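Local structure of HTPA Reductase (Selaginella moellendorffii, 5U5N) at residues Val9-Gly14 with Ser35-Gly40; Ser59-Val64 with Asn87-Phe92; Val77-Leu82 with Phe100-Thr105. The protein probably catalyses the NAD(P)H-dependent reduction of 4-hydroxy-tetrahydrodipicolinate to tetrahydrodipicolinate, a step in lysine biosynthesis by the diaminopimelate route. One frame throughout, in Å; residues are numbered along the deposited sequence.

How the contacts relate
All three contacts lie in the N-terminal nucleotide-binding part of the chain and touch the same NAD. Contacts 1 and 3 are buried and adjoin, since strands 7-10 and 76-79 are neighbours in the parallel sheet and N10 pairs with V78 and Y80 through the backbone. Contact 2 is only partly buried and joins two helices through charge and ring stacking, whereas contact 1 works mainly through side-chain bonds, with D11 central, and contact 3 through strand pairing followed by a D79-T81-T104 polar cluster. L36 of contact 1 packs on R61 and V64 of contact 2, and N89 of contact 2 bonds to D79 of contact 3. The cofactor's adenosine half meets all three, the nicotinamide half contact 3.

Contact 1: residues Val9-Gly14 with Ser35-Gly40; sequences VNDCTG and SLTGPG. With NAD (nicotinamide-adenine-dinucleotide), chain C.
S35 opens the contact by sending its hydroxyl to the end of strand 7-10, where OG donates to V9 O at 2.6 Å in the carbonyl plane. OG stands anti to the backbone N (chi1 -171°), which turns it toward that carbonyl. L36 is held by its backbone: L36 N donates to N10 OD1 at 3.1 Å, coming from above the amide plane and not along a lone pair. The two side chains run alongside each other, and L36 continues outward onto R61 and V64 of helix 61-71. L36 O in turn takes a CA-H...O contact from D11 CA.

T37 lies alongside D11, and its OG1 donates to D11 OD2 at 2.7 Å from above the carboxylate plane. The same OD2 accepts the ribose hydroxyl NAD O3B at 2.9 Å and, weakly, NAD O2B. The other oxygen, OD1, is gripped from one face by T13 OG1 at 2.6 Å and by T13 N at 2.9 Å, the latter closing an Asx turn. Were D11 replaced by an alanine, the ribose hydroxyls and T37 OG1 would probably lose their shared acceptor, and the T13 hydroxyl would be likely to turn more freely. G38 adds a weak bond from its N to NAD O2B; a side chain at G38 would run into the adenine at C8A. P39 then brings CD to 3.7 Å from NAD N7A.

An acidic side chain near the end of the second strand of a Rossmann fold commonly binds the adenosine ribose diol; here D11, from the turn after the first strand, takes that part. With protein donors on both oxygens, the carboxylate is probably held in one orientation, as an acceptor likely to carry negative charge toward the diol.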
loop_
_atom_site.group_PDB
_atom_site.type_symbol
_atom_site.label_atom_id
_atom_site.label_comp_id
_atom_site.label_asym_id
_atom_site.label_seq_id
_atom_site.Cartn_x
_atom_site.Cartn_y
_atom_site.Cartn_z
ATOM N N VAL A 9 10.799 28.137 -15.289
ATOM C CA VAL A 9 9.613 27.383 -15.701
ATOM C C VAL A 9 9.168 27.829 -17.079
ATOM O O VAL A 9 8.735 28.959 -17.231
ATOM C CB VAL A 9 8.451 27.566 -14.691
ATOM C CG1 VAL A 9 7.246 26.773 -15.113
ATOM C CG2 VAL A 9 8.906 27.201 -13.286
ATOM N N ASN A 10 9.298 26.919 -18.061
ATOM C CA ASN A 10 8.777 27.065 -19.418
ATOM C C ASN A 10 7.591 26.134 -19.553
ATOM O O ASN A 10 7.784 24.915 -19.517
ATOM C CB ASN A 10 9.871 26.705 -20.425
ATOM C CG ASN A 10 11.136 27.503 -20.187
ATOM O OD1 ASN A 10 11.069 28.638 -19.733
ATOM N ND2 ASN A 10 12.272 26.950 -20.513
ATOM N N ASP A 11 6.354 26.616 -19.668
ATOM C CA ASP A 11 5.915 27.982 -19.920
ATOM C C ASP A 11 5.142 28.417 -18.695
ATOM O O ASP A 11 4.143 27.804 -18.375
ATOM C CB ASP A 11 4.981 27.913 -21.150
ATOM C CG ASP A 11 4.344 29.246 -21.539
ATOM O OD1 ASP A 11 4.565 30.303 -20.902
ATOM O OD2 ASP A 11 3.577 29.235 -22.537
ATOM N N CYS A 12 5.570 29.481 -18.023
ATOM C CA CYS A 12 4.843 29.925 -16.835
ATOM C C CYS A 12 3.435 30.487 -17.121
ATOM O O CYS A 12 2.684 30.714 -16.168
ATOM C CB CYS A 12 5.680 30.894 -16.003
ATOM S SG CYS A 12 5.815 32.530 -16.715
ATOM N N THR A 13 3.076 30.690 -18.402
ATOM C CA THR A 13 1.723 31.097 -18.791
ATOM C C THR A 13 0.788 29.960 -19.108
ATOM O O THR A 13 -0.399 30.178 -19.206
ATOM C CB THR A 13 1.741 32.019 -20.056
ATOM O OG1 THR A 13 2.189 31.291 -21.210
ATOM C CG2 THR A 13 2.643 33.186 -19.828
ATOM N N GLY A 14 1.315 28.763 -19.331
ATOM C CA GLY A 14 0.469 27.565 -19.427
ATOM C C GLY A 14 -0.166 27.215 -18.082
ATOM O O GLY A 14 0.229 27.763 -17.062
ATOM N N SER A 35 10.948 33.370 -18.877
ATOM C CA SER A 35 10.255 32.178 -19.309
ATOM C C SER A 35 10.140 32.188 -20.832
ATOM O O SER A 35 10.287 33.241 -21.479
ATOM C CB SER A 35 8.870 32.133 -18.659
ATOM O OG SER A 35 8.223 30.879 -18.891
ATOM N N LEU A 36 9.924 31.011 -21.402
ATOM C CA LEU A 36 9.762 30.838 -22.841
ATOM C C LEU A 36 8.352 30.344 -23.060
ATOM O O LEU A 36 7.880 29.435 -22.339
ATOM C CB LEU A 36 10.799 29.853 -23.366
ATOM C CG LEU A 36 12.205 30.442 -23.398
ATOM C CD1 LEU A 36 13.262 29.390 -23.589
ATOM C CD2 LEU A 36 12.336 31.466 -24.530
ATOM N N THR A 37 7.646 30.980 -23.986
ATOM C CA THR A 37 6.274 30.615 -24.313
ATOM C C THR A 37 6.289 30.077 -25.734
ATOM O O THR A 37 7.343 30.078 -26.392
ATOM C CB THR A 37 5.263 31.775 -24.069
ATOM O OG1 THR A 37 3.925 31.289 -24.221
ATOM C CG2 THR A 37 5.490 32.972 -25.010
ATOM N N GLY A 38 5.143 29.578 -26.185
ATOM C CA GLY A 38 5.107 28.743 -27.393
ATOM C C GLY A 38 5.013 29.525 -28.669
ATOM O O GLY A 38 4.770 30.733 -28.635
ATOM N N PRO A 39 5.160 28.834 -29.812
ATOM C CA PRO A 39 5.155 29.577 -31.074
ATOM C C PRO A 39 3.743 30.137 -31.244
ATOM O O PRO A 39 2.763 29.505 -30.800
ATOM C CB PRO A 39 5.506 28.515 -32.115
ATOM C CG PRO A 39 5.055 27.204 -31.502
ATOM C CD PRO A 39 5.007 27.381 -30.020
ATOM N N GLY A 40 3.648 31.340 -31.793
ATOM C CA GLY A 40 2.368 32.036 -31.854
ATOM C C GLY A 40 1.858 32.720 -30.577
ATOM O O GLY A 40 0.801 33.337 -30.610
HETATM P PA NAD C . -1.328 24.543 -21.625
HETATM O O1A NAD C . -1.898 24.374 -23.022
HETATM O O2A NAD C . -2.112 25.237 -20.529
HETATM O O5B NAD C . 0.085 25.276 -21.694
HETATM C C5B NAD C . 1.178 24.770 -22.435
HETATM C C4B NAD C . 2.005 25.986 -22.835
HETATM O O4B NAD C . 3.206 25.605 -23.504
HETATM C C3B NAD C . 1.255 26.942 -23.763
HETATM O O3B NAD C . 0.922 28.140 -23.038
HETATM C C2B NAD C . 2.194 27.147 -24.962
HETATM O O2B NAD C . 2.173 28.508 -25.452
HETATM C C1B NAD C . 3.549 26.653 -24.416
HETATM N N9A NAD C . 4.567 26.164 -25.385
HETATM C C8A NAD C . 4.354 25.450 -26.510
HETATM N N7A NAD C . 5.524 25.180 -27.133
HETATM C C5A NAD C . 6.517 25.712 -26.399
HETATM C C6A NAD C . 7.990 25.803 -26.499
HETATM N N6A NAD C . 8.650 25.238 -27.533
HETATM N N1A NAD C . 8.667 26.452 -25.526
HETATM C C2A NAD C . 8.033 27.033 -24.485
HETATM N N3A NAD C . 6.686 26.997 -24.339
HETATM C C4A NAD C . 5.887 26.359 -25.243
HETATM O O3 NAD C . -0.856 23.071 -21.151
HETATM P PN NAD C . -0.904 22.556 -19.614
HETATM O O1N NAD C . -2.371 22.441 -19.269
HETATM O O2N NAD C . 0.007 23.419 -18.763
HETATM O O5D NAD C . -0.173 21.128 -19.799
HETATM C C5D NAD C . 1.158 21.089 -20.302
HETATM C C4D NAD C . 1.676 19.672 -20.505
HETATM O O4D NAD C . 1.919 19.074 -19.226
HETATM C C3D NAD C . 0.704 18.748 -21.254
HETATM O O3D NAD C . 1.398 17.915 -22.200
HETATM C C2D NAD C . 0.090 17.903 -20.155
HETATM O O2D NAD C . -0.277 16.589 -20.578
HETATM C C1D NAD C . 1.235 17.815 -19.154
HETATM N N1N NAD C . 0.855 17.458 -17.772
HETATM C C2N NAD C . 1.641 16.555 -17.158
HETATM C C3N NAD C . 1.410 16.136 -15.851
HETATM C C7N NAD C . 2.311 15.103 -15.201
HETATM O O7N NAD C . 1.849 14.409 -14.309
HETATM N N7N NAD C . 3.586 14.925 -15.583
HETATM C C4N NAD C . 0.316 16.684 -15.178
HETATM C C5N NAD C . -0.497 17.617 -15.817
HETATM C C6N NAD C . -0.207 17.995 -17.127
#

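Contact 2: residues Ser59-Val64 with Asn87-Phe92; sequences SEREDV and NDNAEF. With NAD (nicotinamide-adenine-dinucleotide), chain C.
R61 lays its guanidinium flat over the ring of F92, the planes 12° apart and the group centres 4.2 Å apart. The ring is covered by more than the charge. R61 CD stands almost over the ring centre, 3.8 Å from the centroid, as a CH-pi contact, while CZ is displaced from the ring normal and makes an off-centre cation-pi interaction. Beyond the ring, NH1 reaches F92 CB at 3.3 Å, so that the arginine covers the phenylalanine from its rim to its stem. The two side chains run antiparallel, the end of each lying over the other's stem: R61 is extended from CG to NE, and F92 has CG anti to the backbone N (chi1 -180°), which sends its ring back toward the R61 backbone.

The far end of the guanidinium meets D88. R61 NH2 lies 3.1 Å from D88 OD2 and NH1 3.2 Å from the same oxygen, giving a salt bridge made of two weak, bent hydrogen bonds. The carboxylate and guanidinium planes are nearly parallel, 9° apart. A second acid, E62, comes to the edge of the F92 ring, its OE1 in the ring plane and 3.5 Å from CE1, where the polarised ring hydrogens would probably suit an anionic oxygen.

Next to D88 on helix 86-95, N89 faces the cofactor, with OD1 3.0 Å from NAD N6A. Its ND2 donates to D79 OD2, which helps to set the amide beside the adenine.

R61 stands in the first turn of helix 61-71, and E60, at the N-cap just before it, forms a salt bridge with R56 of strand 51-57. Helix 86-95 rests its A90 and E91 on helix 109-119. The contact thus ties the helix before strand 76-79 to the helix after it, at the adenine end of the NAD site.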
loop_
_atom_site.group_PDB
_atom_site.type_symbol
_atom_site.label_atom_id
_atom_site.label_comp_id
_atom_site.label_asym_id
_atom_site.label_seq_id
_atom_site.Cartn_x
_atom_site.Cartn_y
_atom_site.Cartn_z
ATOM N N SER A 59 11.204 31.904 -30.349
ATOM C CA SER A 59 12.198 32.311 -31.358
ATOM C C SER A 59 13.438 32.970 -30.751
ATOM O O SER A 59 14.520 32.886 -31.336
ATOM C CB SER A 59 11.571 33.256 -32.375
ATOM O OG SER A 59 10.873 34.279 -31.711
ATOM N N GLU A 60 13.282 33.629 -29.598
ATOM C CA GLU A 60 14.399 34.270 -28.899
ATOM C C GLU A 60 15.172 33.355 -27.906
ATOM O O GLU A 60 15.928 33.844 -27.042
ATOM C CB GLU A 60 13.871 35.467 -28.122
ATOM C CG GLU A 60 13.274 36.615 -28.926
ATOM C CD GLU A 60 12.615 37.682 -28.021
ATOM O OE1 GLU A 60 12.677 37.588 -26.765
ATOM O OE2 GLU A 60 11.998 38.613 -28.556
ATOM N N ARG A 61 14.984 32.043 -27.982
ATOM C CA ARG A 61 15.441 31.174 -26.883
ATOM C C ARG A 61 16.961 31.100 -26.661
ATOM O O ARG A 61 17.422 30.845 -25.562
ATOM C CB ARG A 61 14.864 29.778 -27.019
ATOM C CG ARG A 61 15.354 28.978 -28.210
ATOM C CD ARG A 61 14.639 27.646 -28.213
ATOM N NE ARG A 61 15.028 26.864 -29.381
ATOM C CZ ARG A 61 14.788 25.569 -29.536
ATOM N NH1 ARG A 61 14.149 24.856 -28.597
ATOM N NH2 ARG A 61 15.204 24.968 -30.638
ATOM N N GLU A 62 17.733 31.347 -27.701
ATOM C CA GLU A 62 19.192 31.431 -27.584
ATOM C C GLU A 62 19.577 32.622 -26.684
ATOM O O GLU A 62 20.353 32.473 -25.739
ATOM C CB GLU A 62 19.842 31.609 -28.973
ATOM C CG GLU A 62 19.451 30.565 -30.026
ATOM C CD GLU A 62 20.460 29.448 -30.190
ATOM O OE1 GLU A 62 20.621 28.614 -29.259
ATOM O OE2 GLU A 62 21.085 29.412 -31.271
ATOM N N ASP A 63 19.029 33.803 -27.005
ATOM C CA ASP A 63 19.318 35.059 -26.287
ATOM C C ASP A 63 18.849 34.898 -24.829
ATOM O O ASP A 63 19.572 35.201 -23.876
ATOM C CB ASP A 63 18.580 36.255 -26.905
ATOM C CG ASP A 63 19.104 36.665 -28.307
ATOM O OD1 ASP A 63 20.198 36.193 -28.720
ATOM O OD2 ASP A 63 18.406 37.483 -28.988
ATOM N N VAL A 64 17.631 34.409 -24.683
ATOM C CA VAL A 64 17.030 34.239 -23.375
ATOM C C VAL A 64 17.924 33.372 -22.453
ATOM O O VAL A 64 18.187 33.762 -21.332
ATOM C CB VAL A 64 15.609 33.690 -23.505
ATOM C CG1 VAL A 64 15.083 33.140 -22.183
ATOM C CG2 VAL A 64 14.729 34.775 -24.045
ATOM N N ASN A 87 10.290 16.975 -27.822
ATOM C CA ASN A 87 11.597 16.489 -28.294
ATOM C C ASN A 87 12.569 17.600 -28.666
ATOM O O ASN A 87 13.784 17.484 -28.471
ATOM C CB ASN A 87 11.438 15.560 -29.492
ATOM C CG ASN A 87 10.722 14.310 -29.137
ATOM O OD1 ASN A 87 9.510 14.232 -29.295
ATOM N ND2 ASN A 87 11.464 13.335 -28.588
ATOM N N ASP A 88 12.019 18.662 -29.227
ATOM C CA ASP A 88 12.803 19.822 -29.604
ATOM C C ASP A 88 13.324 20.587 -28.366
ATOM O O ASP A 88 14.511 20.857 -28.258
ATOM C CB ASP A 88 11.960 20.726 -30.497
ATOM C CG ASP A 88 12.795 21.665 -31.284
ATOM O OD1 ASP A 88 13.236 21.265 -32.407
ATOM O OD2 ASP A 88 12.998 22.794 -30.761
ATOM N N ASN A 89 12.439 20.890 -27.425
ATOM C CA ASN A 89 12.862 21.511 -26.157
ATOM C C ASN A 89 13.952 20.669 -25.491
ATOM O O ASN A 89 14.945 21.215 -25.046
ATOM C CB ASN A 89 11.685 21.723 -25.191
ATOM C CG ASN A 89 10.734 22.808 -25.640
ATOM O OD1 ASN A 89 10.913 23.403 -26.695
ATOM N ND2 ASN A 89 9.720 23.074 -24.847
ATOM N N ALA A 90 13.781 19.348 -25.461
ATOM C CA ALA A 90 14.765 18.457 -24.831
ATOM C C ALA A 90 16.109 18.498 -25.533
ATOM O O ALA A 90 17.151 18.561 -24.877
ATOM C CB ALA A 90 14.259 17.030 -24.775
ATOM N N GLU A 91 16.104 18.462 -26.865
ATOM C CA GLU A 91 17.357 18.569 -27.594
ATOM C C GLU A 91 18.008 19.907 -27.361
ATOM O O GLU A 91 19.221 19.986 -27.234
ATOM C CB GLU A 91 17.157 18.307 -29.058
ATOM C CG GLU A 91 16.885 16.851 -29.317
ATOM C CD GLU A 91 16.173 16.637 -30.641
ATOM O OE1 GLU A 91 16.636 17.163 -31.684
ATOM O OE2 GLU A 91 15.142 15.914 -30.653
ATOM N N PHE A 92 17.200 20.953 -27.251
ATOM C CA PHE A 92 17.731 22.261 -26.959
ATOM C C PHE A 92 18.391 22.278 -25.570
ATOM O O PHE A 92 19.528 22.716 -25.440
ATOM C CB PHE A 92 16.652 23.319 -27.074
ATOM C CG PHE A 92 17.147 24.686 -26.794
ATOM C CD1 PHE A 92 18.005 25.315 -27.688
ATOM C CD2 PHE A 92 16.794 25.346 -25.626
ATOM C CE1 PHE A 92 18.492 26.573 -27.437
ATOM C CE2 PHE A 92 17.288 26.627 -25.385
ATOM C CZ PHE A 92 18.133 27.239 -26.297
HETATM P PA NAD C . -1.328 24.543 -21.625
HETATM O O1A NAD C . -1.898 24.374 -23.022
HETATM O O2A NAD C . -2.112 25.237 -20.529
HETATM O O5B NAD C . 0.085 25.276 -21.694
HETATM C C5B NAD C . 1.178 24.770 -22.435
HETATM C C4B NAD C . 2.005 25.986 -22.835
HETATM O O4B NAD C . 3.206 25.605 -23.504
HETATM C C3B NAD C . 1.255 26.942 -23.763
HETATM O O3B NAD C . 0.922 28.140 -23.038
HETATM C C2B NAD C . 2.194 27.147 -24.962
HETATM O O2B NAD C . 2.173 28.508 -25.452
HETATM C C1B NAD C . 3.549 26.653 -24.416
HETATM N N9A NAD C . 4.567 26.164 -25.385
HETATM C C8A NAD C . 4.354 25.450 -26.510
HETATM N N7A NAD C . 5.524 25.180 -27.133
HETATM C C5A NAD C . 6.517 25.712 -26.399
HETATM C C6A NAD C . 7.990 25.803 -26.499
HETATM N N6A NAD C . 8.650 25.238 -27.533
HETATM N N1A NAD C . 8.667 26.452 -25.526
HETATM C C2A NAD C . 8.033 27.033 -24.485
HETATM N N3A NAD C . 6.686 26.997 -24.339
HETATM C C4A NAD C . 5.887 26.359 -25.243
HETATM O O3 NAD C . -0.856 23.071 -21.151
HETATM P PN NAD C . -0.904 22.556 -19.614
HETATM O O1N NAD C . -2.371 22.441 -19.269
HETATM O O2N NAD C . 0.007 23.419 -18.763
HETATM O O5D NAD C . -0.173 21.128 -19.799
HETATM C C5D NAD C . 1.158 21.089 -20.302
HETATM C C4D NAD C . 1.676 19.672 -20.505
HETATM O O4D NAD C . 1.919 19.074 -19.226
HETATM C C3D NAD C . 0.704 18.748 -21.254
HETATM O O3D NAD C . 1.398 17.915 -22.200
HETATM C C2D NAD C . 0.090 17.903 -20.155
HETATM O O2D NAD C . -0.277 16.589 -20.578
HETATM C C1D NAD C . 1.235 17.815 -19.154
HETATM N N1N NAD C . 0.855 17.458 -17.772
HETATM C C2N NAD C . 1.641 16.555 -17.158
HETATM C C3N NAD C . 1.410 16.136 -15.851
HETATM C C7N NAD C . 2.311 15.103 -15.201
HETATM O O7N NAD C . 1.849 14.409 -14.309
HETATM N N7N NAD C . 3.586 14.925 -15.583
HETATM C C4N NAD C . 0.316 16.684 -15.178
HETATM C C5N NAD C . -0.497 17.617 -15.817
HETATM C C6N NAD C . -0.207 17.995 -17.127
#

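Contact 3: residues Val77-Leu82 with Phe100-Thr105; sequences VVDYTL and FVMGTT. With NAD (nicotinamide-adenine-dinucleotide), chain C.
Strands 77-79 and 100-102 run parallel, 12° apart with axes 4.6 Å from each other, joined by V101 N to V77 O at 2.7 Å and D79 N to V101 O at 2.9 Å. V77 and F100 meet on one face, V78 and V101 on the other, where V251 of helix 241-259 covers both valines.

Past the strands, D79 O receives G103 N. On the face of V77, D79 lies alongside M102, with OD1 3.5 Å from SD. That oxygen accepts T81 OG1 at 2.7 Å, close to the carboxylate plane, and lies near T104 OG1, whose proton could go to D79 OD1 or D79 O. Standing anti to its carbonyl carbon (chi1 -51°), T104 OG1 accepts T81 N at 2.9 Å in a straight bond, joining the two loops. OD2 of D79 is bonded by Y93.

Y80 turns one ring face to G103, whose CA stands 4.0 Å from the centroid. A side chain at G103 would collide with this ring. The ring's edge meets NAD O4D, and Y80 OH bonds T247. G103 O takes the carboxamide NAD N7N at 3.0 Å, while T105 OG1 shares a hydrogen bond with NAD O2D.

Strand 76-79, helix 86-95 and strand 100-102 form a beta-alpha-beta crossover of the Rossmann-like fold, whose C-terminal strand ends line the NAD site, with 103-105 at the nicotinamide riboside and 81-82 at the adenosine.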
loop_
_atom_site.group_PDB
_atom_site.type_symbol
_atom_site.label_atom_id
_atom_site.label_comp_id
_atom_site.label_asym_id
_atom_site.label_seq_id
_atom_site.Cartn_x
_atom_site.Cartn_y
_atom_site.Cartn_z
ATOM N N VAL A 77 15.859 23.841 -15.484
ATOM C CA VAL A 77 14.671 24.154 -16.263
ATOM C C VAL A 77 13.558 23.155 -15.939
ATOM O O VAL A 77 13.804 21.968 -15.851
ATOM C CB VAL A 77 14.967 24.119 -17.762
ATOM C CG1 VAL A 77 13.697 24.329 -18.568
ATOM C CG2 VAL A 77 16.021 25.163 -18.131
ATOM N N VAL A 78 12.347 23.668 -15.757
ATOM C CA VAL A 78 11.148 22.876 -15.661
ATOM C C VAL A 78 10.314 23.105 -16.910
ATOM O O VAL A 78 9.929 24.268 -17.178
ATOM C CB VAL A 78 10.342 23.322 -14.448
ATOM C CG1 VAL A 78 9.012 22.607 -14.412
ATOM C CG2 VAL A 78 11.130 23.018 -13.166
ATOM N N ASP A 79 10.074 22.032 -17.683
ATOM C CA ASP A 79 9.340 22.073 -18.931
ATOM C C ASP A 79 7.940 21.470 -18.795
ATOM O O ASP A 79 7.803 20.257 -18.630
ATOM C CB ASP A 79 10.130 21.351 -20.021
ATOM C CG ASP A 79 9.608 21.625 -21.418
ATOM O OD1 ASP A 79 8.537 21.106 -21.745
ATOM O OD2 ASP A 79 10.275 22.377 -22.215
ATOM N N TYR A 80 6.926 22.347 -18.821
ATOM C CA TYR A 80 5.535 22.005 -19.059
ATOM C C TYR A 80 5.035 22.844 -20.238
ATOM O O TYR A 80 4.487 23.954 -20.064
ATOM C CB TYR A 80 4.661 22.280 -17.845
ATOM C CG TYR A 80 4.784 21.251 -16.762
ATOM C CD1 TYR A 80 3.986 20.104 -16.769
ATOM C CD2 TYR A 80 5.672 21.430 -15.704
ATOM C CE1 TYR A 80 4.061 19.147 -15.749
ATOM C CE2 TYR A 80 5.764 20.479 -14.674
ATOM C CZ TYR A 80 4.958 19.339 -14.702
ATOM O OH TYR A 80 5.072 18.402 -13.675
ATOM N N THR A 81 5.223 22.277 -21.422
ATOM C CA THR A 81 4.856 22.872 -22.675
ATOM C C THR A 81 3.774 22.055 -23.363
ATOM O O THR A 81 2.668 22.024 -22.898
ATOM C CB THR A 81 6.118 23.100 -23.552
ATOM O OG1 THR A 81 6.825 21.852 -23.729
ATOM C CG2 THR A 81 7.035 24.100 -22.898
ATOM N N LEU A 82 4.057 21.436 -24.492
ATOM C CA LEU A 82 3.023 20.827 -25.303
ATOM C C LEU A 82 3.710 19.666 -25.967
ATOM O O LEU A 82 4.913 19.747 -26.244
ATOM C CB LEU A 82 2.494 21.801 -26.382
ATOM C CG LEU A 82 1.546 22.962 -26.046
ATOM C CD1 LEU A 82 1.183 23.793 -27.254
ATOM C CD2 LEU A 82 0.286 22.403 -25.412
ATOM N N PHE A 100 17.278 19.622 -16.686
ATOM C CA PHE A 100 15.847 19.832 -16.788
ATOM C C PHE A 100 14.955 18.767 -16.154
ATOM O O PHE A 100 15.301 17.596 -16.093
ATOM C CB PHE A 100 15.419 20.069 -18.256
ATOM C CG PHE A 100 15.573 18.886 -19.157
ATOM C CD1 PHE A 100 16.786 18.591 -19.725
ATOM C CD2 PHE A 100 14.479 18.073 -19.448
ATOM C CE1 PHE A 100 16.929 17.500 -20.555
ATOM C CE2 PHE A 100 14.606 16.962 -20.258
ATOM C CZ PHE A 100 15.837 16.679 -20.820
ATOM N N VAL A 101 13.778 19.226 -15.745
ATOM C CA VAL A 101 12.688 18.398 -15.328
ATOM C C VAL A 101 11.583 18.523 -16.372
ATOM O O VAL A 101 10.971 19.582 -16.489
ATOM C CB VAL A 101 12.179 18.859 -13.954
ATOM C CG1 VAL A 101 10.976 18.018 -13.524
ATOM C CG2 VAL A 101 13.312 18.772 -12.937
ATOM N N MET A 102 11.326 17.424 -17.091
ATOM C CA MET A 102 10.339 17.359 -18.169
ATOM C C MET A 102 9.065 16.703 -17.668
ATOM O O MET A 102 9.042 15.493 -17.460
ATOM C CB MET A 102 10.951 16.562 -19.355
ATOM C CG MET A 102 10.043 16.269 -20.547
ATOM S SD MET A 102 9.659 17.787 -21.457
ATOM C CE MET A 102 11.219 18.068 -22.302
ATOM N N GLY A 103 8.036 17.510 -17.441
ATOM C CA GLY A 103 6.724 17.030 -17.034
ATOM C C GLY A 103 5.723 16.919 -18.190
ATOM O O GLY A 103 4.636 16.391 -18.027
ATOM N N THR A 104 6.089 17.426 -19.358
ATOM C CA THR A 104 5.203 17.456 -20.511
ATOM C C THR A 104 5.029 16.027 -21.026
ATOM O O THR A 104 5.997 15.297 -21.166
ATOM C CB THR A 104 5.821 18.320 -21.625
ATOM O OG1 THR A 104 6.211 19.590 -21.099
ATOM C CG2 THR A 104 4.848 18.525 -22.812
ATOM N N THR A 105 3.800 15.642 -21.320
ATOM C CA THR A 105 3.516 14.313 -21.845
ATOM C C THR A 105 3.552 14.356 -23.373
ATOM O O THR A 105 3.664 15.426 -23.970
ATOM C CB THR A 105 2.144 13.816 -21.384
ATOM O OG1 THR A 105 1.134 14.692 -21.878
ATOM C CG2 THR A 105 2.069 13.759 -19.863
HETATM P PA NAD C . -1.328 24.543 -21.625
HETATM O O1A NAD C . -1.898 24.374 -23.022
HETATM O O2A NAD C . -2.112 25.237 -20.529
HETATM O O5B NAD C . 0.085 25.276 -21.694
HETATM C C5B NAD C . 1.178 24.770 -22.435
HETATM C C4B NAD C . 2.005 25.986 -22.835
HETATM O O4B NAD C . 3.206 25.605 -23.504
HETATM C C3B NAD C . 1.255 26.942 -23.763
HETATM O O3B NAD C . 0.922 28.140 -23.038
HETATM C C2B NAD C . 2.194 27.147 -24.962
HETATM O O2B NAD C . 2.173 28.508 -25.452
HETATM C C1B NAD C . 3.549 26.653 -24.416
HETATM N N9A NAD C . 4.567 26.164 -25.385
HETATM C C8A NAD C . 4.354 25.450 -26.510
HETATM N N7A NAD C . 5.524 25.180 -27.133
HETATM C C5A NAD C . 6.517 25.712 -26.399
HETATM C C6A NAD C . 7.990 25.803 -26.499
HETATM N N6A NAD C . 8.650 25.238 -27.533
HETATM N N1A NAD C . 8.667 26.452 -25.526
HETATM C C2A NAD C . 8.033 27.033 -24.485
HETATM N N3A NAD C . 6.686 26.997 -24.339
HETATM C C4A NAD C . 5.887 26.359 -25.243
HETATM O O3 NAD C . -0.856 23.071 -21.151
HETATM P PN NAD C . -0.904 22.556 -19.614
HETATM O O1N NAD C . -2.371 22.441 -19.269
HETATM O O2N NAD C . 0.007 23.419 -18.763
HETATM O O5D NAD C . -0.173 21.128 -19.799
HETATM C C5D NAD C . 1.158 21.089 -20.302
HETATM C C4D NAD C . 1.676 19.672 -20.505
HETATM O O4D NAD C . 1.919 19.074 -19.226
HETATM C C3D NAD C . 0.704 18.748 -21.254
HETATM O O3D NAD C . 1.398 17.915 -22.200
HETATM C C2D NAD C . 0.090 17.903 -20.155
HETATM O O2D NAD C . -0.277 16.589 -20.578
HETATM C C1D NAD C . 1.235 17.815 -19.154
HETATM N N1N NAD C . 0.855 17.458 -17.772
HETATM C C2N NAD C . 1.641 16.555 -17.158
HETATM C C3N NAD C . 1.410 16.136 -15.851
HETATM C C7N NAD C . 2.311 15.103 -15.201
HETATM O O7N NAD C . 1.849 14.409 -14.309
HETATM N N7N NAD C . 3.586 14.925 -15.583
HETATM C C4N NAD C . 0.316 16.684 -15.178
HETATM C C5N NAD C . -0.497 17.617 -15.817
HETATM C C6N NAD C . -0.207 17.995 -17.127
#